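Local coordinates for protein transcription activator HlyU (Vibrio vulnificus, PDB 3JTH) that probably binds promoter DNA as a dimeric ArsR-family winged-helix regulator and activates transcription, with rtxA a likely target, at residues 29-32 and 36-39. Numbering follows the deposited sequence.
Sequences LCML and ELSV
L37 directs its CB toward the end of helix 23-31, and its side chain meets M31 and L32 there. Its CD1 methyl does most of the reaching: it lies 3.7 Å from the carbonyl O of M31 and 3.9 Å from the CE methyl of the same residue, which is selenomethionine. M31 gets CE to this place by folding back, with bends at chi2 (-57°) and chi3 (-66°), and the two side chains cross at about a right angle. L32, the first residue to leave the helical conformation, comes in obliquely with one branch, its CD2 standing 4.1 Å from CB of L37 and equally near CG and CD1. In the winged-helix fold of ArsR-type regulators, this apolar contact joins the end of one helix to the short strand that pairs antiparallel with wing strand 76-79, where L37 makes backbone hydrogen bonds with Y77. L42 of helix 39-46 packs against both M31 and L37, while L79 of strand 76-79 touches L32. Next along the chain, S38 sits at the N-cap of helix 39-46, its OG capping a backbone N just beyond V39, while the backbone N of S38 donates to OE2 of E41, consistent with a capping box.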
# COMPACT_ATOMS: atom_id res chain seq x y z
N LEU A 29 5.10 -10.31 -6.04
CA LEU A 29 3.84 -9.86 -6.62
C LEU A 29 4.09 -9.10 -7.92
O LEU A 29 3.37 -9.29 -8.90
CB LEU A 29 3.12 -8.96 -5.62
CG LEU A 29 2.56 -9.71 -4.39
CD1 LEU A 29 2.11 -8.71 -3.34
CD2 LEU A 29 1.41 -10.61 -4.83
N CYS A 30 5.11 -8.25 -7.93
CA CYS A 30 5.44 -7.46 -9.11
C CYS A 30 5.82 -8.38 -10.27
O CYS A 30 5.43 -8.13 -11.41
CB CYS A 30 6.59 -6.50 -8.79
SG CYS A 30 6.24 -5.38 -7.39
N MSE A 31 6.58 -9.43 -9.97
CA MSE A 31 7.02 -10.39 -10.98
C MSE A 31 5.87 -11.16 -11.59
O MSE A 31 5.97 -11.62 -12.74
CB MSE A 31 8.01 -11.39 -10.37
CG MSE A 31 9.41 -10.84 -10.16
SE MSE A 31 10.17 -10.18 -11.81
CE MSE A 31 10.29 -11.86 -12.76
N LEU A 32 4.79 -11.31 -10.83
CA LEU A 32 3.63 -12.05 -11.31
C LEU A 32 2.65 -11.15 -12.04
O LEU A 32 1.56 -11.58 -12.39
CB LEU A 32 2.91 -12.76 -10.14
CG LEU A 32 3.81 -13.76 -9.41
CD1 LEU A 32 3.08 -14.46 -8.28
CD2 LEU A 32 4.32 -14.76 -10.43
N GLU A 36 2.46 -15.91 -15.41
CA GLU A 36 2.63 -17.06 -14.53
C GLU A 36 4.09 -17.46 -14.50
O GLU A 36 4.76 -17.48 -15.55
CB GLU A 36 1.81 -18.25 -15.01
CG GLU A 36 0.34 -18.02 -15.17
CD GLU A 36 -0.38 -19.31 -15.52
OE1 GLU A 36 0.28 -20.20 -16.09
OE2 GLU A 36 -1.59 -19.43 -15.23
N LEU A 37 4.58 -17.80 -13.32
CA LEU A 37 5.97 -18.23 -13.17
C LEU A 37 6.08 -19.42 -12.22
O LEU A 37 5.29 -19.56 -11.28
CB LEU A 37 6.83 -17.09 -12.62
CG LEU A 37 6.96 -15.79 -13.41
CD1 LEU A 37 7.81 -14.82 -12.60
CD2 LEU A 37 7.58 -16.07 -14.78
N SER A 38 7.05 -20.28 -12.50
CA SER A 38 7.32 -21.45 -11.68
C SER A 38 8.34 -21.04 -10.62
O SER A 38 8.95 -19.97 -10.71
CB SER A 38 7.92 -22.57 -12.52
OG SER A 38 9.21 -22.19 -12.99
N VAL A 39 8.52 -21.90 -9.62
CA VAL A 39 9.47 -21.67 -8.54
C VAL A 39 10.86 -21.36 -9.13
O VAL A 39 11.55 -20.42 -8.69
CB VAL A 39 9.58 -22.92 -7.63
CG1 VAL A 39 10.59 -22.68 -6.53
CG2 VAL A 39 8.23 -23.24 -7.04